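Local coordinates for SVS_variant_AS1 (Streptomyces sp. CWA1, PDB 6TJA), which probably catalyses the cyclisation of geranylgeranyl diphosphate to spiroviolene, as an engineered ancestral variant of a bacterial class I terpene cyclase, at residues D9-I13 / D227-H231; H171-L175 / M251-G255. One frame throughout, in Å; residues are numbered along the deposited sequence.

Contact 1: residues D9-I13 / D227-H231; sequences DLPPI and DNDRH
With chi1 at 175°, R230 turns its CG away from its own backbone N and stays extended as far as NE, reaching the N-terminal loop 9-13, while I13 sets CG1 beside its own backbone N and sends the CG1-CD1 branch to meet it. R230 sits near the end of helix 211-231, in the sequence N-D-R-H-S that matches the start of the NSE metal-binding motif of class I terpene cyclases. Loop 9-13 precedes the first helix, 25-38, and lies along helix 258-283, with P11 on V262 and T266 and I13 on R269.

The guanidinium is used in two ways. One face is covered by I13, whose CG1 lies 3.6 Å from R230 NE and off-centre over the plane, with I13 CD1 continuing to 3.9 Å from R230 NH1. At the edge, NH2 points at the loop backbone. L10, poorly ordered, lies across the arginine, nearly perpendicular to it, its CB 4.1 Å from R230 NH2. One turn earlier, D227 comes within 4.3 Å of I13 CG2 through OD2, but its main polar partner is R269, a salt bridge through OD1. The single hydrogen bond across the contact runs from R230 NH2 to P11 O, 2.6 Å long and fairly straight (163°), with the acceptor near the guanidinium plane and the nitrogen standing 36° above the carbonyl plane.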
loop_
_atom_site.group_PDB
_atom_site.type_symbol
_atom_site.label_atom_id
_atom_site.label_comp_id
_atom_site.label_asym_id
_atom_site.label_seq_id
_atom_site.Cartn_x
_atom_site.Cartn_y
_atom_site.Cartn_z
ATOM N N ASP A 9 34.543 2.159 -16.283
ATOM C CA ASP A 9 34.175 1.601 -17.631
ATOM C C ASP A 9 32.649 1.400 -17.708
ATOM O O ASP A 9 32.164 0.317 -17.319
ATOM C CB ASP A 9 34.950 0.311 -17.922
ATOM C CG ASP A 9 36.385 0.534 -18.378
ATOM O OD1 ASP A 9 36.957 1.598 -18.042
ATOM O OD2 ASP A 9 36.916 -0.360 -19.073
ATOM N N LEU A 10 31.942 2.400 -18.250
ATOM C CA LEU A 10 30.469 2.605 -18.155
ATOM C C LEU A 10 29.883 2.669 -19.567
ATOM O O LEU A 10 30.035 3.681 -20.252
ATOM C CB LEU A 10 30.203 3.907 -17.376
ATOM C CG LEU A 10 31.035 5.142 -17.775
ATOM C CD1 LEU A 10 30.237 6.434 -17.630
ATOM C CD2 LEU A 10 32.331 5.249 -16.972
ATOM N N PRO A 11 29.173 1.625 -20.060
ATOM C CA PRO A 11 28.622 1.662 -21.419
ATOM C C PRO A 11 27.517 2.717 -21.526
ATOM O O PRO A 11 26.863 3.028 -20.529
ATOM C CB PRO A 11 28.110 0.224 -21.645
ATOM C CG PRO A 11 27.809 -0.304 -20.248
ATOM C CD PRO A 11 28.790 0.402 -19.329
ATOM N N PRO A 12 27.262 3.319 -22.714
ATOM C CA PRO A 12 26.193 4.309 -22.847
ATOM C C PRO A 12 24.831 3.602 -22.709
ATOM O O PRO A 12 24.765 2.406 -22.904
ATOM C CB PRO A 12 26.423 4.945 -24.231
ATOM C CG PRO A 12 27.175 3.883 -25.018
ATOM C CD PRO A 12 27.910 3.026 -24.000
ATOM N N ILE A 13 23.797 4.348 -22.321
ATOM C CA ILE A 13 22.438 3.822 -22.005
ATOM C C ILE A 13 21.672 3.568 -23.311
ATOM O O ILE A 13 21.665 4.491 -24.171
ATOM C CB ILE A 13 21.697 4.819 -21.099
ATOM C CG1 ILE A 13 22.520 5.127 -19.846
ATOM C CG2 ILE A 13 20.298 4.307 -20.757
ATOM C CD1 ILE A 13 21.957 6.254 -19.002
ATOM N N ASP A 227 18.454 2.326 -13.949
ATOM C CA ASP A 227 19.130 3.558 -14.433
ATOM C C ASP A 227 19.603 4.348 -13.206
ATOM O O ASP A 227 20.744 4.815 -13.230
ATOM C CB ASP A 227 18.264 4.308 -15.456
ATOM C CG ASP A 227 18.203 3.572 -16.785
ATOM O OD1 ASP A 227 18.938 2.567 -16.938
ATOM O OD2 ASP A 227 17.402 3.958 -17.632
ATOM N N ASN A 228 18.810 4.435 -12.136
ATOM C CA ASN A 228 19.247 5.134 -10.897
ATOM C C ASN A 228 20.420 4.363 -10.251
ATOM O O ASN A 228 21.365 5.037 -9.815
ATOM C CB ASN A 228 18.085 5.463 -9.952
ATOM C CG ASN A 228 17.189 6.561 -10.499
ATOM O OD1 ASN A 228 17.646 7.413 -11.254
ATOM N ND2 ASN A 228 15.907 6.532 -10.161
ATOM N N ASP A 229 20.452 3.021 -10.237
ATOM C CA ASP A 229 21.626 2.300 -9.662
ATOM C C ASP A 229 22.886 2.665 -10.469
ATOM O O ASP A 229 23.978 2.711 -9.885
ATOM C CB ASP A 229 21.442 0.785 -9.630
ATOM C CG ASP A 229 20.502 0.267 -8.569
ATOM O OD1 ASP A 229 19.885 1.104 -7.869
ATOM O OD2 ASP A 229 20.438 -0.984 -8.425
ATOM N N ARG A 230 22.754 2.851 -11.778
ATOM C CA ARG A 230 23.889 3.168 -12.679
ATOM C C ARG A 230 24.412 4.557 -12.295
ATOM O O ARG A 230 25.617 4.658 -11.992
ATOM C CB ARG A 230 23.455 3.074 -14.145
ATOM C CG ARG A 230 24.528 3.499 -15.133
ATOM C CD ARG A 230 23.963 3.616 -16.520
ATOM N NE ARG A 230 24.989 3.784 -17.535
ATOM C CZ ARG A 230 25.639 4.922 -17.798
ATOM N NH1 ARG A 230 25.403 6.023 -17.098
ATOM N NH2 ARG A 230 26.541 4.949 -18.763
ATOM N N HIS A 231 23.521 5.557 -12.237
ATOM C CA HIS A 231 23.796 6.973 -11.852
ATOM C C HIS A 231 24.655 7.011 -10.574
ATOM O O HIS A 231 25.586 7.827 -10.540
ATOM C CB HIS A 231 22.469 7.761 -11.759
ATOM C CG HIS A 231 22.607 9.207 -11.416
ATOM N ND1 HIS A 231 21.996 9.767 -10.295
ATOM C CD2 HIS A 231 23.253 10.222 -12.039
ATOM C CE1 HIS A 231 22.267 11.059 -10.240
ATOM N NE2 HIS A 231 23.042 11.363 -11.299
#

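Contact 2: residues H171-L175 / M251-G255; sequences HMPGL and MHHRG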
loop_
_atom_site.group_PDB
_atom_site.type_symbol
_atom_site.label_atom_id
_atom_site.label_comp_id
_atom_site.label_asym_id
_atom_site.label_seq_id
_atom_site.Cartn_x
_atom_site.Cartn_y
_atom_site.Cartn_z
ATOM N N HIS A 171 22.489 -7.889 5.353
ATOM C CA HIS A 171 22.013 -8.913 4.392
ATOM C C HIS A 171 21.993 -8.332 2.978
ATOM O O HIS A 171 21.298 -7.321 2.741
ATOM C CB HIS A 171 20.644 -9.441 4.788
ATOM C CG HIS A 171 20.050 -10.361 3.778
ATOM N ND1 HIS A 171 20.392 -11.696 3.708
ATOM C CD2 HIS A 171 19.117 -10.143 2.820
ATOM C CE1 HIS A 171 19.694 -12.264 2.741
ATOM N NE2 HIS A 171 18.906 -11.319 2.172
ATOM N N MET A 172 22.683 -9.000 2.064
ATOM C CA MET A 172 22.721 -8.646 0.632
ATOM C C MET A 172 21.682 -9.517 -0.082
ATOM O O MET A 172 21.878 -10.715 -0.247
ATOM C CB MET A 172 24.132 -8.842 0.057
ATOM C CG MET A 172 24.270 -8.400 -1.406
ATOM S SD MET A 172 23.844 -6.640 -1.682
ATOM C CE MET A 172 25.148 -5.870 -0.728
ATOM N N PRO A 173 20.540 -8.943 -0.541
ATOM C CA PRO A 173 19.477 -9.751 -1.136
ATOM C C PRO A 173 20.024 -10.397 -2.415
ATOM O O PRO A 173 20.949 -9.843 -3.005
ATOM C CB PRO A 173 18.357 -8.740 -1.403
ATOM C CG PRO A 173 19.017 -7.395 -1.474
ATOM C CD PRO A 173 20.238 -7.499 -0.569
ATOM N N GLY A 174 19.516 -11.579 -2.766
ATOM C CA GLY A 174 19.717 -12.188 -4.090
ATOM C C GLY A 174 19.047 -11.351 -5.180
ATOM O O GLY A 174 18.404 -10.306 -4.858
ATOM N N LEU A 175 19.208 -11.746 -6.439
ATOM C CA LEU A 175 18.653 -10.980 -7.575
ATOM C C LEU A 175 17.130 -10.828 -7.438
ATOM O O LEU A 175 16.606 -9.713 -7.648
ATOM C CB LEU A 175 18.988 -11.699 -8.878
ATOM C CG LEU A 175 18.462 -10.961 -10.098
ATOM C CD1 LEU A 175 19.022 -9.545 -10.099
ATOM C CD2 LEU A 175 18.828 -11.722 -11.374
ATOM N N MET A 251 27.860 -9.074 -7.731
ATOM C CA MET A 251 29.222 -9.366 -7.207
ATOM C C MET A 251 29.132 -10.411 -6.092
ATOM O O MET A 251 29.880 -11.402 -6.177
ATOM C CB MET A 251 29.934 -8.112 -6.694
ATOM C CG MET A 251 30.317 -7.199 -7.833
ATOM S SD MET A 251 31.044 -5.665 -7.297
ATOM C CE MET A 251 32.526 -6.271 -6.488
ATOM N N HIS A 252 28.217 -10.236 -5.136
ATOM C CA HIS A 252 28.044 -11.157 -3.984
ATOM C C HIS A 252 27.473 -12.500 -4.454
ATOM O O HIS A 252 28.039 -13.532 -4.060
ATOM C CB HIS A 252 27.186 -10.500 -2.899
ATOM C CG HIS A 252 27.080 -11.312 -1.650
ATOM N ND1 HIS A 252 26.106 -12.281 -1.472
ATOM C CD2 HIS A 252 27.819 -11.312 -0.527
ATOM C CE1 HIS A 252 26.251 -12.837 -0.288
ATOM N NE2 HIS A 252 27.295 -12.273 0.300
ATOM N N HIS A 253 26.388 -12.522 -5.248
ATOM C CA HIS A 253 25.616 -13.773 -5.494
ATOM C C HIS A 253 26.182 -14.576 -6.684
ATOM O O HIS A 253 26.004 -15.800 -6.675
ATOM C CB HIS A 253 24.113 -13.497 -5.578
ATOM C CG HIS A 253 23.532 -13.166 -4.245
ATOM N ND1 HIS A 253 23.275 -14.133 -3.287
ATOM C CD2 HIS A 253 23.191 -11.975 -3.687
ATOM C CE1 HIS A 253 22.774 -13.569 -2.200
ATOM N NE2 HIS A 253 22.721 -12.227 -2.415
ATOM N N ARG A 254 26.880 -13.944 -7.630
ATOM C CA ARG A 254 27.456 -14.635 -8.812
ATOM C C ARG A 254 28.994 -14.603 -8.753
ATOM O O ARG A 254 29.610 -15.040 -9.721
ATOM C CB ARG A 254 26.893 -14.001 -10.091
ATOM C CG ARG A 254 25.369 -13.859 -10.114
ATOM C CD ARG A 254 24.643 -15.068 -10.683
ATOM N NE ARG A 254 25.213 -15.328 -12.004
ATOM C CZ ARG A 254 24.880 -14.696 -13.136
ATOM N NH1 ARG A 254 23.909 -13.786 -13.167
ATOM N NH2 ARG A 254 25.528 -15.009 -14.244
ATOM N N GLY A 255 29.603 -14.108 -7.671
ATOM C CA GLY A 255 31.068 -13.934 -7.566
ATOM C C GLY A 255 31.660 -13.211 -8.775
ATOM O O GLY A 255 32.731 -13.611 -9.260
#
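H253 leans from the last turn of helix 246-254 onto the loop 171-175, its imidazole meeting three consecutive residues there. From CB, which carries the ring off the helix, chi1 of -72° places CG beside the backbone N and aims the ring across at the loop. H253 CG comes to 3.9 Å from G174 CA, and H253 ND1, on the far side of the ring from the loop carbonyls, passes a little farther from the same carbon. H253 CD2 is nearer to the loop, 3.2 Å from P173 O. H253 CE1 lies 3.6 Å from M172 O. At the tip, H253 NE2 donates its N-H to M172 O over 2.8 Å; this oxygen lies in the plane of the H253 ring, while NE2 stands 46° above the carbonyl plane of M172. G174 CA lies over one face, toward the rim, in a CH-pi contact 3.6 Å from the centroid of the H253 ring. The opposite face is covered by H252, whose ND1 lies over its centre. The bond and the two covered faces together limit the rotation of the ring.

H252 in turn receives M172. The methionine CB stands over one face of the H252 imidazole and M172 CG packs 3.9 Å from H252 CB, the two side chains running antiparallel alongside one another; beyond CG the methionine bends away, and it also touches S248 and V249. Here the end of one helix is joined to the loop before another, with G174 as N-cap of helix 175-185, a surface junction within the all-helical class I terpene synthase fold.

In the fold
The two contacts interlock along the chain, their segments alternating in the order 9-13, 171-175, 227-231, 251-255. Their centres are 19 Å apart and their nearest atoms about 9 Å, so they do not touch. D229, next to R230, ties helix 211-231 to R182 and Y178 of helix 175-185, which follows loop 171-175, and to the backbone N of I246, where the helix carrying 251-255 begins. Segment 227-231 contains N228, which with S232 matches the first two positions of the NSE motif, so contact 1 probably lies near the metal site; contact 2, 23 Å from the chain centre, is peripheral. The motif's last position would fall in the unmodelled residues 234-241, between segments 227-231 and 251-255.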